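Local coordinates for protein probable ribosomal RNA small subunit methyltransferase (Thermus thermophilus, PDB 3DMH) that transfers a methyl group from S-adenosylmethionine to the exocyclic N2 of a guanosine in 16S ribosomal RNA, at residues Ala246-Leu251 against Leu280-Leu285; Glu221-Arg226 against Ala252-Glu257; Ala191-Leu194 against Thr199-His202; Val259-Asp264 against Glu291-Glu296. All blocks are in the same frame, centred on the assembly; numbering follows the deposited sequence.

Interaction 1: Ala246-Leu251 against Leu280-Leu285; sequences ALTLPL and LKAQAL. With SAM (S-adenosylmethionine), chain D.
L280 lays its CD1 methyl against the root of the L249 side chain, 3.9 Å from L249 CG, and the two leucines pass at a slant. The same methyl also sits 3.5 Å from L249 O, so the branch covers a helix carbonyl as well as the isobutyl group. With CG anti to its own carbonyl carbon (chi1 -69°), L280 sends this branch toward the helix. A second, lighter touch comes from the preceding residue, where T248 CG2 meets A282 CB at 4.1 Å, methyl to methyl. In the Rossmann-like methyltransferase fold, this is helix 248-253, which follows the glycine-rich loop after strand 236-240, meeting the chain that leads into edge strand 283-286. The two branches of T248 are divided between tasks: CG2 takes the apolar contact, while OG1, set beside the backbone N, is hydrogen-bonded to D239 OD2. L271 and L275 of helix 265-277 also pack on L249. At the other end of 246-251 lies the cofactor: A246 CB is 3.5 Å from OXT of S-adenosylmethionine, and L247 CG comes within 4.0 Å of its O, apolar atoms bordering the methionine carboxylate.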
loop_
_atom_site.group_PDB
_atom_site.type_symbol
_atom_site.label_atom_id
_atom_site.label_comp_id
_atom_site.label_asym_id
_atom_site.label_seq_id
_atom_site.Cartn_x
_atom_site.Cartn_y
_atom_site.Cartn_z
ATOM N N ALA A 246 6.428 -9.127 -9.352
ATOM C CA ALA A 246 6.117 -9.696 -10.681
ATOM C C ALA A 246 7.040 -9.166 -11.783
ATOM O O ALA A 246 7.430 -9.916 -12.675
ATOM C CB ALA A 246 4.654 -9.477 -11.051
ATOM N N LEU A 247 7.401 -7.881 -11.719
ATOM C CA LEU A 247 8.392 -7.309 -12.659
ATOM C C LEU A 247 9.820 -7.426 -12.124
ATOM O O LEU A 247 10.767 -7.675 -12.875
ATOM C CB LEU A 247 8.086 -5.838 -12.970
ATOM C CG LEU A 247 6.676 -5.528 -13.477
ATOM C CD1 LEU A 247 6.484 -4.035 -13.716
ATOM C CD2 LEU A 247 6.346 -6.306 -14.759
ATOM N N THR A 248 9.953 -7.223 -10.814
ATOM C CA THR A 248 11.256 -7.157 -10.153
ATOM C C THR A 248 12.062 -8.444 -10.291
ATOM O O THR A 248 13.240 -8.403 -10.628
ATOM C CB THR A 248 11.081 -6.880 -8.646
ATOM O OG1 THR A 248 10.005 -5.935 -8.435
ATOM C CG2 THR A 248 12.416 -6.413 -8.025
ATOM N N LEU A 249 11.429 -9.575 -10.008
ATOM C CA LEU A 249 12.161 -10.854 -10.012
ATOM C C LEU A 249 12.670 -11.224 -11.403
ATOM O O LEU A 249 13.868 -11.501 -11.552
ATOM C CB LEU A 249 11.345 -11.996 -9.370
ATOM C CG LEU A 249 11.595 -12.228 -7.868
ATOM C CD1 LEU A 249 11.083 -11.078 -7.002
ATOM C CD2 LEU A 249 10.965 -13.542 -7.416
ATOM N N PRO A 250 11.782 -11.218 -12.428
ATOM C CA PRO A 250 12.266 -11.507 -13.789
ATOM C C PRO A 250 13.367 -10.556 -14.243
ATOM O O PRO A 250 14.355 -11.010 -14.806
ATOM C CB PRO A 250 11.013 -11.330 -14.650
ATOM C CG PRO A 250 9.902 -11.654 -13.733
ATOM C CD PRO A 250 10.320 -11.040 -12.417
ATOM N N LEU A 251 13.217 -9.252 -13.985
ATOM C CA LEU A 251 14.267 -8.319 -14.397
ATOM C C LEU A 251 15.603 -8.578 -13.682
ATOM O O LEU A 251 16.670 -8.445 -14.297
ATOM C CB LEU A 251 13.808 -6.866 -14.258
ATOM C CG LEU A 251 12.688 -6.480 -15.242
ATOM C CD1 LEU A 251 12.078 -5.153 -14.823
ATOM C CD2 LEU A 251 13.170 -6.440 -16.706
ATOM N N LEU A 280 17.923 -14.637 -5.834
ATOM C CA LEU A 280 17.996 -13.331 -6.575
ATOM C C LEU A 280 18.255 -12.114 -5.682
ATOM O O LEU A 280 17.804 -12.079 -4.539
ATOM C CB LEU A 280 16.696 -13.075 -7.360
ATOM C CG LEU A 280 16.386 -13.962 -8.576
ATOM C CD1 LEU A 280 14.967 -13.748 -9.086
ATOM C CD2 LEU A 280 17.403 -13.716 -9.699
ATOM N N LYS A 281 18.952 -11.104 -6.212
ATOM C CA LYS A 281 19.279 -9.891 -5.439
ATOM C C LYS A 281 18.677 -8.643 -6.069
ATOM O O LYS A 281 18.794 -8.413 -7.273
ATOM C CB LYS A 281 20.807 -9.708 -5.305
ATOM C CG LYS A 281 21.503 -10.617 -4.279
ATOM C CD LYS A 281 21.718 -12.026 -4.820
ATOM C CE LYS A 281 22.258 -12.965 -3.752
ATOM N NZ LYS A 281 21.957 -14.374 -4.112
ATOM N N ALA A 282 18.030 -7.845 -5.228
ATOM C CA ALA A 282 17.515 -6.529 -5.610
ATOM C C ALA A 282 17.275 -5.713 -4.352
ATOM O O ALA A 282 17.167 -6.269 -3.249
ATOM C CB ALA A 282 16.218 -6.655 -6.427
ATOM N N GLN A 283 17.195 -4.395 -4.509
ATOM C CA GLN A 283 16.881 -3.527 -3.392
ATOM C C GLN A 283 15.384 -3.402 -3.335
ATOM O O GLN A 283 14.755 -3.055 -4.331
ATOM C CB GLN A 283 17.504 -2.154 -3.570
ATOM C CG GLN A 283 19.028 -2.200 -3.589
ATOM C CD GLN A 283 19.634 -0.823 -3.663
ATOM O OE1 GLN A 283 19.507 -0.022 -2.730
ATOM N NE2 GLN A 283 20.281 -0.527 -4.774
ATOM N N ALA A 284 14.828 -3.746 -2.186
ATOM C CA ALA A 284 13.385 -3.726 -2.000
ATOM C C ALA A 284 13.087 -2.627 -0.999
ATOM O O ALA A 284 13.114 -2.855 0.216
ATOM C CB ALA A 284 12.901 -5.075 -1.475
ATOM N N LEU A 285 12.779 -1.436 -1.513
ATOM C CA LEU A 285 12.682 -0.267 -0.644
ATOM C C LEU A 285 11.256 0.042 -0.301
ATOM O O LEU A 285 10.379 0.029 -1.157
ATOM C CB LEU A 285 13.317 0.960 -1.302
ATOM C CG LEU A 285 14.745 0.757 -1.804
ATOM C CD1 LEU A 285 15.225 2.062 -2.369
ATOM C CD2 LEU A 285 15.627 0.307 -0.671
HETATM N N SAM D . 4.598 -4.207 -9.844
HETATM C CA SAM D . 3.632 -5.160 -9.195
HETATM C C SAM D . 3.050 -6.068 -10.257
HETATM O O SAM D . 3.252 -5.732 -11.432
HETATM O OXT SAM D . 2.382 -7.061 -9.922
HETATM C CB SAM D . 2.485 -4.412 -8.512
HETATM C CG SAM D . 1.636 -3.520 -9.422
HETATM S SD SAM D . 0.236 -2.786 -8.516
HETATM C CE SAM D . -0.910 -2.398 -9.870
HETATM C "C5'" SAM D . 0.773 -1.113 -8.056
HETATM C "C4'" SAM D . 1.707 -1.114 -6.857
HETATM O "O4'" SAM D . 1.941 0.263 -6.569
HETATM C "C3'" SAM D . 1.140 -1.773 -5.592
HETATM O "O3'" SAM D . 2.008 -2.782 -5.091
HETATM C "C2'" SAM D . 0.978 -0.596 -4.626
HETATM O "O2'" SAM D . 1.098 -0.916 -3.254
HETATM C "C1'" SAM D . 2.075 0.320 -5.163
HETATM N N9 SAM D . 1.915 1.683 -4.693
HETATM C C8 SAM D . 0.745 2.378 -4.398
HETATM N N7 SAM D . 1.062 3.640 -4.020
HETATM C C5 SAM D . 2.437 3.748 -4.055
HETATM C C6 SAM D . 3.332 4.776 -3.734
HETATM N N6 SAM D . 2.900 5.955 -3.268
HETATM N N1 SAM D . 4.676 4.531 -3.895
HETATM C C2 SAM D . 5.144 3.315 -4.341
HETATM N N3 SAM D . 4.282 2.258 -4.612
HETATM C C4 SAM D . 2.960 2.508 -4.476
#

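Interaction 2: Glu221-Arg226 against Ala252-Glu257; sequences EALQER and ARMGAE
M254 stretches from the C-terminal end of helix 248-253 to helix 214-227, bridging two helices that cover the same side of the Rossmann-like sheet. The backbones stay well apart, 9.8 Å between CA of Q224 and CA of M254, so the contact is made by long side chains alone. Its tight part is the meeting of M254 CE with Q224 NE2 at 3.4 Å, the thioether methyl set against the amide nitrogen without a hydrogen bond. Q224 reaches there as an extended arm, CG anti to the backbone N (chi1 -180°), while M254 folds its last bond (chi3 79°) to turn the methyl toward the amide. Inward the fit between the segments is looser: L223 CD2 lies 4.5 Å from M254 CE. V232, which touches both side chains, completes this apolar side, and F337 of strand 334-340 packs on L223 from the sheet. Toward solvent, E225 and R226 turn to other partners, E225 forming a salt bridge with K361 and R226 a cation-pi contact with F369. Just beyond M254 the chain leaves the helix through a Schellman motif: G255 adopts a positive phi of 97°, and its N is bonded to A252 O at 2.9 Å.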
loop_
_atom_site.group_PDB
_atom_site.type_symbol
_atom_site.label_atom_id
_atom_site.label_comp_id
_atom_site.label_asym_id
_atom_site.label_seq_id
_atom_site.Cartn_x
_atom_site.Cartn_y
_atom_site.Cartn_z
ATOM N N GLU A 221 6.705 -8.990 -21.700
ATOM C CA GLU A 221 6.753 -9.446 -23.093
ATOM C C GLU A 221 7.145 -8.305 -24.028
ATOM O O GLU A 221 8.022 -8.478 -24.879
ATOM C CB GLU A 221 5.425 -10.081 -23.495
ATOM C CG GLU A 221 5.151 -11.372 -22.741
ATOM C CD GLU A 221 3.713 -11.855 -22.865
ATOM O OE1 GLU A 221 2.822 -11.042 -23.202
ATOM O OE2 GLU A 221 3.478 -13.051 -22.603
ATOM N N ALA A 222 6.525 -7.139 -23.847
ATOM C CA ALA A 222 6.819 -5.967 -24.672
ATOM C C ALA A 222 8.270 -5.530 -24.474
ATOM O O ALA A 222 8.961 -5.184 -25.436
ATOM C CB ALA A 222 5.876 -4.821 -24.337
ATOM N N LEU A 223 8.711 -5.564 -23.217
ATOM C CA LEU A 223 10.071 -5.193 -22.849
ATOM C C LEU A 223 11.089 -6.105 -23.504
ATOM O O LEU A 223 12.022 -5.626 -24.151
ATOM C CB LEU A 223 10.238 -5.197 -21.316
ATOM C CG LEU A 223 11.576 -4.715 -20.739
ATOM C CD1 LEU A 223 11.345 -4.047 -19.396
ATOM C CD2 LEU A 223 12.585 -5.858 -20.604
ATOM N N GLN A 224 10.899 -7.417 -23.361
ATOM C CA GLN A 224 11.842 -8.370 -23.946
ATOM C C GLN A 224 11.866 -8.291 -25.476
ATOM O O GLN A 224 12.924 -8.437 -26.090
ATOM C CB GLN A 224 11.589 -9.807 -23.486
ATOM C CG GLN A 224 12.594 -10.793 -24.106
ATOM C CD GLN A 224 12.726 -12.109 -23.371
ATOM O OE1 GLN A 224 12.255 -13.145 -23.842
ATOM N NE2 GLN A 224 13.389 -12.083 -22.221
ATOM N N GLU A 225 10.711 -8.042 -26.088
ATOM C CA GLU A 225 10.645 -7.927 -27.552
ATOM C C GLU A 225 11.390 -6.685 -28.034
ATOM O O GLU A 225 12.078 -6.720 -29.060
ATOM C CB GLU A 225 9.197 -7.893 -28.043
ATOM C CG GLU A 225 8.479 -9.232 -27.948
ATOM C CD GLU A 225 6.991 -9.144 -28.241
ATOM O OE1 GLU A 225 6.475 -8.027 -28.478
ATOM O OE2 GLU A 225 6.334 -10.208 -28.237
ATOM N N ARG A 226 11.252 -5.597 -27.282
ATOM C CA ARG A 226 11.867 -4.320 -27.616
ATOM C C ARG A 226 13.381 -4.328 -27.390
ATOM O O ARG A 226 14.142 -3.897 -28.264
ATOM C CB ARG A 226 11.199 -3.208 -26.797
ATOM C CG ARG A 226 11.827 -1.824 -26.914
ATOM C CD ARG A 226 11.142 -0.988 -27.964
ATOM N NE ARG A 226 11.891 0.229 -28.256
ATOM C CZ ARG A 226 11.498 1.169 -29.110
ATOM N NH1 ARG A 226 10.343 1.044 -29.757
ATOM N NH2 ARG A 226 12.259 2.238 -29.315
ATOM N N ALA A 252 15.549 -8.971 -12.406
ATOM C CA ALA A 252 16.764 -9.354 -11.662
ATOM C C ALA A 252 17.357 -10.622 -12.247
ATOM O O ALA A 252 18.577 -10.733 -12.412
ATOM C CB ALA A 252 16.472 -9.554 -10.179
ATOM N N ARG A 253 16.481 -11.574 -12.566
ATOM C CA ARG A 253 16.912 -12.836 -13.191
ATOM C C ARG A 253 17.603 -12.596 -14.540
ATOM O O ARG A 253 18.564 -13.291 -14.885
ATOM C CB ARG A 253 15.728 -13.803 -13.333
ATOM C CG ARG A 253 16.021 -15.192 -13.953
ATOM C CD ARG A 253 17.037 -16.005 -13.171
ATOM N NE ARG A 253 16.631 -16.338 -11.803
ATOM C CZ ARG A 253 15.705 -17.236 -11.468
ATOM N NH1 ARG A 253 15.035 -17.907 -12.404
ATOM N NH2 ARG A 253 15.449 -17.462 -10.182
ATOM N N MET A 254 17.125 -11.593 -15.269
ATOM C CA MET A 254 17.703 -11.194 -16.553
ATOM C C MET A 254 19.012 -10.412 -16.400
ATOM O O MET A 254 19.628 -10.038 -17.399
ATOM C CB MET A 254 16.695 -10.392 -17.391
ATOM C CG MET A 254 15.424 -11.146 -17.807
ATOM S SD MET A 254 14.121 -10.063 -18.466
ATOM C CE MET A 254 14.703 -9.777 -20.132
ATOM N N GLY A 255 19.443 -10.174 -15.164
ATOM C CA GLY A 255 20.761 -9.581 -14.904
ATOM C C GLY A 255 20.771 -8.077 -14.674
ATOM O O GLY A 255 21.844 -7.457 -14.646
ATOM N N ALA A 256 19.586 -7.486 -14.539
ATOM C CA ALA A 256 19.464 -6.073 -14.216
ATOM C C ALA A 256 19.826 -5.842 -12.757
ATOM O O ALA A 256 19.655 -6.737 -11.910
ATOM C CB ALA A 256 18.033 -5.597 -14.468
ATOM N N GLU A 257 20.306 -4.639 -12.459
ATOM C CA GLU A 257 20.503 -4.196 -11.079
ATOM C C GLU A 257 19.274 -3.385 -10.664
ATOM O O GLU A 257 19.184 -2.190 -10.950
ATOM C CB GLU A 257 21.794 -3.378 -10.966
ATOM C CG GLU A 257 23.002 -4.101 -11.574
ATOM C CD GLU A 257 24.302 -3.307 -11.534
ATOM O OE1 GLU A 257 24.372 -2.262 -10.854
ATOM O OE2 GLU A 257 25.272 -3.745 -12.187
#

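Interaction 3: Ala191-Leu194 against Thr199-His202; sequences ARIL and TFHH
A191 and F200 lie diagonally across two antiparallel strands, 187-193 and 196-202, whose backbones come nearest here at A191 and T199, with 6.4 Å between their CA atoms. No backbone hydrogen bond joins the two ranges directly; A191 is bonded to Y198 and F200 to F189, a pairing that puts the side chains of A191, I193 and F200 on one face. There the F200 ring is met at its rim. I193 CD1 lies in the ring plane, 3.7 Å from F200 CZ and 3.8 Å from F200 CE2, and the two side chains cross at about a right angle. I193 reaches the ring with its longer branch, whose CG1 is anti to the carbonyl carbon (chi1 -61°). A191 CB adds a lighter, longer touch at the same edge, 4.2 Å from F200 CE2. The strands form a beta hairpin packed against helix 214-227 of the methyltransferase fold: L217 and L220 of that helix lie against I193, V212 touches all three side chains, and Y244 and F189 bring their rings to F200. The opposite face is more polar. R192 NH1 forms a salt bridge with E197 OE2, and H201 ND1 makes a weak bond of 3.4 Å to T199 O.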
loop_
_atom_site.group_PDB
_atom_site.type_symbol
_atom_site.label_atom_id
_atom_site.label_comp_id
_atom_site.label_asym_id
_atom_site.label_seq_id
_atom_site.Cartn_x
_atom_site.Cartn_y
_atom_site.Cartn_z
ATOM N N ALA A 191 5.008 -19.468 -11.067
ATOM C CA ALA A 191 4.632 -18.993 -12.390
ATOM C C ALA A 191 5.824 -19.103 -13.337
ATOM O O ALA A 191 6.976 -18.948 -12.917
ATOM C CB ALA A 191 4.146 -17.554 -12.327
ATOM N N ARG A 192 5.548 -19.359 -14.610
ATOM C CA ARG A 192 6.595 -19.354 -15.611
ATOM C C ARG A 192 6.512 -18.049 -16.382
ATOM O O ARG A 192 5.461 -17.709 -16.927
ATOM C CB ARG A 192 6.468 -20.561 -16.546
ATOM C CG ARG A 192 7.674 -20.762 -17.444
ATOM C CD ARG A 192 7.494 -22.036 -18.270
ATOM N NE ARG A 192 8.616 -22.309 -19.173
ATOM C CZ ARG A 192 9.755 -22.889 -18.807
ATOM N NH1 ARG A 192 9.945 -23.253 -17.543
ATOM N NH2 ARG A 192 10.713 -23.097 -19.707
ATOM N N ILE A 193 7.608 -17.296 -16.365
ATOM C CA ILE A 193 7.664 -15.994 -17.007
ATOM C C ILE A 193 8.851 -15.938 -17.957
ATOM O O ILE A 193 9.996 -16.156 -17.551
ATOM C CB ILE A 193 7.737 -14.834 -15.958
ATOM C CG1 ILE A 193 6.487 -14.830 -15.057
ATOM C CG2 ILE A 193 7.906 -13.492 -16.655
ATOM C CD1 ILE A 193 6.616 -13.981 -13.788
ATOM N N LEU A 194 8.562 -15.659 -19.227
ATOM C CA LEU A 194 9.580 -15.560 -20.275
ATOM C C LEU A 194 10.574 -16.729 -20.244
ATOM O O LEU A 194 11.788 -16.530 -20.321
ATOM C CB LEU A 194 10.319 -14.208 -20.194
ATOM C CG LEU A 194 9.538 -12.890 -20.238
ATOM C CD1 LEU A 194 10.448 -11.716 -19.881
ATOM C CD2 LEU A 194 8.887 -12.672 -21.591
ATOM N N THR A 199 8.914 -18.640 -8.011
ATOM C CA THR A 199 7.971 -18.872 -6.928
ATOM C C THR A 199 7.834 -17.580 -6.157
ATOM O O THR A 199 8.768 -17.156 -5.474
ATOM C CB THR A 199 8.421 -19.996 -5.985
ATOM O OG1 THR A 199 8.545 -21.212 -6.736
ATOM C CG2 THR A 199 7.397 -20.210 -4.887
ATOM N N PHE A 200 6.663 -16.974 -6.274
ATOM C CA PHE A 200 6.365 -15.750 -5.536
ATOM C C PHE A 200 5.814 -16.046 -4.148
ATOM O O PHE A 200 5.135 -17.054 -3.923
ATOM C CB PHE A 200 5.418 -14.858 -6.330
ATOM C CG PHE A 200 5.983 -14.405 -7.643
ATOM C CD1 PHE A 200 6.843 -13.314 -7.710
ATOM C CD2 PHE A 200 5.681 -15.088 -8.816
ATOM C CE1 PHE A 200 7.375 -12.894 -8.927
ATOM C CE2 PHE A 200 6.211 -14.689 -10.040
ATOM C CZ PHE A 200 7.058 -13.578 -10.100
ATOM N N HIS A 201 6.117 -15.148 -3.214
ATOM C CA HIS A 201 5.725 -15.293 -1.820
ATOM C C HIS A 201 5.125 -13.980 -1.413
ATOM O O HIS A 201 5.673 -12.926 -1.724
ATOM C CB HIS A 201 6.936 -15.557 -0.943
ATOM C CG HIS A 201 7.474 -16.943 -1.078
ATOM N ND1 HIS A 201 8.244 -17.353 -2.150
ATOM C CD2 HIS A 201 7.320 -18.032 -0.290
ATOM C CE1 HIS A 201 8.557 -18.629 -1.999
ATOM N NE2 HIS A 201 8.007 -19.065 -0.882
ATOM N N HIS A 202 3.996 -14.043 -0.733
ATOM C CA HIS A 202 3.379 -12.804 -0.273
ATOM C C HIS A 202 2.495 -12.943 0.946
ATOM O O HIS A 202 1.941 -14.014 1.246
ATOM C CB HIS A 202 2.632 -12.112 -1.420
ATOM C CG HIS A 202 1.503 -12.913 -1.975
ATOM N ND1 HIS A 202 0.307 -13.069 -1.306
ATOM C CD2 HIS A 202 1.386 -13.609 -3.130
ATOM C CE1 HIS A 202 -0.499 -13.824 -2.028
ATOM N NE2 HIS A 202 0.131 -14.168 -3.137
#

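Interaction 4: Val259-Asp264 against Glu291-Glu296; sequences VGVEDD and EALTEE. With SAM (S-adenosylmethionine), chain D.
E262 OE2 is gripped twice: it accepts O2' of S-adenosylmethionine at 2.6 Å and, through its anti lone pair, the backbone N of D264 at 3.0 Å (159°). Its sister oxygen, E262 OE1, takes the ribose O3' at 2.7 Å and also the backbone N of G243. The carboxylate thus spans both ribose hydroxyls, its rotation fixed by two main-chain donors. With an alanine in place of E262, both hydroxyls would probably lose their acceptor, and the N of D264 and of G243 their mate. Such an acidic residue at the C-terminal end of the second strand, here 257-262, is a hallmark of Rossmann-like methyltransferases. The next residue, D263, serves the base: D263 CB stands over the adenine face, 3.4 Å from C6 of the cofactor, while its carboxylate is hydrogen-bonded to S75 OG and A77 N. D264 follows as the N-cap of helix 265-277. Across the contact proper, the loop 291-296 covers the strand with one leucine. L293 CD2 lies 4.0 Å from V259 CG1, the two side chains running alongside in opposite senses, and 4.2 Å from V261 CG1, the valine and leucine here roughly perpendicular. L285 of the neighbouring edge strand also packs on L293 and V259.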
loop_
_atom_site.group_PDB
_atom_site.type_symbol
_atom_site.label_atom_id
_atom_site.label_comp_id
_atom_site.label_asym_id
_atom_site.label_seq_id
_atom_site.Cartn_x
_atom_site.Cartn_y
_atom_site.Cartn_z
ATOM N N VAL A 259 16.120 -1.776 -8.423
ATOM C CA VAL A 259 15.625 -1.125 -7.214
ATOM C C VAL A 259 14.112 -1.115 -7.323
ATOM O O VAL A 259 13.581 -0.601 -8.305
ATOM C CB VAL A 259 16.096 0.325 -7.104
ATOM C CG1 VAL A 259 15.488 0.993 -5.853
ATOM C CG2 VAL A 259 17.614 0.390 -7.036
ATOM N N GLY A 260 13.423 -1.718 -6.351
ATOM C CA GLY A 260 11.955 -1.680 -6.301
ATOM C C GLY A 260 11.586 -0.672 -5.235
ATOM O O GLY A 260 12.178 -0.669 -4.157
ATOM N N VAL A 261 10.638 0.212 -5.562
ATOM C CA VAL A 261 10.053 1.119 -4.560
ATOM C C VAL A 261 8.596 0.754 -4.403
ATOM O O VAL A 261 7.892 0.497 -5.378
ATOM C CB VAL A 261 10.218 2.619 -4.887
ATOM C CG1 VAL A 261 11.696 3.025 -4.752
ATOM C CG2 VAL A 261 9.686 3.028 -6.273
ATOM N N GLU A 262 8.162 0.703 -3.147
ATOM C CA GLU A 262 6.827 0.187 -2.826
ATOM C C GLU A 262 6.355 0.846 -1.526
ATOM O O GLU A 262 7.108 0.833 -0.525
ATOM C CB GLU A 262 6.905 -1.339 -2.689
ATOM C CG GLU A 262 5.670 -2.010 -2.119
ATOM C CD GLU A 262 4.416 -1.693 -2.913
ATOM O OE1 GLU A 262 4.380 -2.007 -4.121
ATOM O OE2 GLU A 262 3.480 -1.141 -2.308
ATOM N N ASP A 263 5.160 1.441 -1.528
ATOM C CA ASP A 263 4.699 2.194 -0.366
ATOM C C ASP A 263 4.171 1.283 0.739
ATOM O O ASP A 263 4.082 1.726 1.883
ATOM C CB ASP A 263 3.589 3.139 -0.814
ATOM C CG ASP A 263 3.135 4.087 0.276
ATOM O OD1 ASP A 263 3.951 4.929 0.711
ATOM O OD2 ASP A 263 1.929 4.030 0.670
ATOM N N ASP A 264 3.744 0.067 0.376
ATOM C CA ASP A 264 3.104 -0.823 1.333
ATOM C C ASP A 264 4.099 -1.809 1.962
ATOM O O ASP A 264 4.703 -2.593 1.254
ATOM C CB ASP A 264 1.967 -1.613 0.648
ATOM C CG ASP A 264 1.481 -2.758 1.494
ATOM O OD1 ASP A 264 1.241 -2.527 2.672
ATOM O OD2 ASP A 264 1.355 -3.898 0.967
ATOM N N GLU A 291 10.713 8.613 -2.739
ATOM C CA GLU A 291 11.114 9.285 -1.498
ATOM C C GLU A 291 12.383 8.701 -0.880
ATOM O O GLU A 291 13.212 9.436 -0.322
ATOM C CB GLU A 291 9.939 9.222 -0.516
ATOM C CG GLU A 291 10.220 9.616 0.903
ATOM C CD GLU A 291 10.197 8.453 1.845
ATOM O OE1 GLU A 291 9.669 7.363 1.490
ATOM O OE2 GLU A 291 10.707 8.651 2.963
ATOM N N ALA A 292 12.535 7.379 -0.993
ATOM C CA ALA A 292 13.674 6.683 -0.368
ATOM C C ALA A 292 14.991 6.854 -1.122
ATOM O O ALA A 292 16.056 6.528 -0.584
ATOM C CB ALA A 292 13.370 5.201 -0.227
ATOM N N LEU A 293 14.933 7.340 -2.363
ATOM C CA LEU A 293 16.143 7.429 -3.192
ATOM C C LEU A 293 16.919 8.689 -2.879
ATOM O O LEU A 293 16.366 9.667 -2.357
ATOM C CB LEU A 293 15.811 7.397 -4.687
ATOM C CG LEU A 293 14.932 6.254 -5.203
ATOM C CD1 LEU A 293 14.737 6.374 -6.692
ATOM C CD2 LEU A 293 15.446 4.864 -4.843
ATOM N N THR A 294 18.208 8.674 -3.209
ATOM C CA THR A 294 18.987 9.894 -3.119
ATOM C C THR A 294 18.484 10.836 -4.199
ATOM O O THR A 294 17.865 10.402 -5.179
ATOM C CB THR A 294 20.491 9.640 -3.348
ATOM O OG1 THR A 294 20.667 9.002 -4.620
ATOM C CG2 THR A 294 21.048 8.756 -2.251
ATOM N N GLU A 295 18.748 12.127 -4.030
ATOM C CA GLU A 295 18.428 13.116 -5.048
ATOM C C GLU A 295 19.057 12.746 -6.404
ATOM O O GLU A 295 18.440 12.935 -7.452
ATOM C CB GLU A 295 18.948 14.483 -4.583
ATOM C CG GLU A 295 18.501 15.666 -5.417
ATOM C CD GLU A 295 18.805 16.986 -4.747
ATOM O OE1 GLU A 295 18.360 17.195 -3.592
ATOM O OE2 GLU A 295 19.500 17.821 -5.368
ATOM N N GLU A 296 20.256 12.175 -6.355
ATOM C CA GLU A 296 21.073 11.948 -7.552
ATOM C C GLU A 296 20.796 10.657 -8.335
ATOM O O GLU A 296 21.212 10.540 -9.492
ATOM C CB GLU A 296 22.573 12.033 -7.219
ATOM C CG GLU A 296 23.058 11.091 -6.108
ATOM C CD GLU A 296 23.041 11.735 -4.714
ATOM O OE1 GLU A 296 22.206 12.637 -4.468
ATOM O OE2 GLU A 296 23.865 11.333 -3.858
HETATM N N SAM D . 4.598 -4.207 -9.844
HETATM C CA SAM D . 3.632 -5.160 -9.195
HETATM C C SAM D . 3.050 -6.068 -10.257
HETATM O O SAM D . 3.252 -5.732 -11.432
HETATM O OXT SAM D . 2.382 -7.061 -9.922
HETATM C CB SAM D . 2.485 -4.412 -8.512
HETATM C CG SAM D . 1.636 -3.520 -9.422
HETATM S SD SAM D . 0.236 -2.786 -8.516
HETATM C CE SAM D . -0.910 -2.398 -9.870
HETATM C "C5'" SAM D . 0.773 -1.113 -8.056
HETATM C "C4'" SAM D . 1.707 -1.114 -6.857
HETATM O "O4'" SAM D . 1.941 0.263 -6.569
HETATM C "C3'" SAM D . 1.140 -1.773 -5.592
HETATM O "O3'" SAM D . 2.008 -2.782 -5.091
HETATM C "C2'" SAM D . 0.978 -0.596 -4.626
HETATM O "O2'" SAM D . 1.098 -0.916 -3.254
HETATM C "C1'" SAM D . 2.075 0.320 -5.163
HETATM N N9 SAM D . 1.915 1.683 -4.693
HETATM C C8 SAM D . 0.745 2.378 -4.398
HETATM N N7 SAM D . 1.062 3.640 -4.020
HETATM C C5 SAM D . 2.437 3.748 -4.055
HETATM C C6 SAM D . 3.332 4.776 -3.734
HETATM N N6 SAM D . 2.900 5.955 -3.268
HETATM N N1 SAM D . 4.676 4.531 -3.895
HETATM C C2 SAM D . 5.144 3.315 -4.341
HETATM N N3 SAM D . 4.282 2.258 -4.612
HETATM C C4 SAM D . 2.960 2.508 -4.476
#

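Interactions 1 and 4 both border S-adenosylmethionine, the first at its carboxylate, the second at its ribose and adenine; their centres are 13 Å apart, and adjacent strands join them, with Q283 O to G260 N and L285 N to G260 O each 2.8 Å in probable hydrogen bonds. Interaction 2 lies at the far end of helix 248-253 from the cofactor, about 11 Å from it at the L223 side chain, and meets interaction 1 through a probable hydrogen bond of 3.1 Å between L251 O and A256 N. Interaction 3 sets the hairpin against that helix: F200 CE1 is 3.9 Å from L249 CD2. L194 CD1 also reaches Q224 NE2 at 3.8 Å, tying interaction 3 to interaction 2.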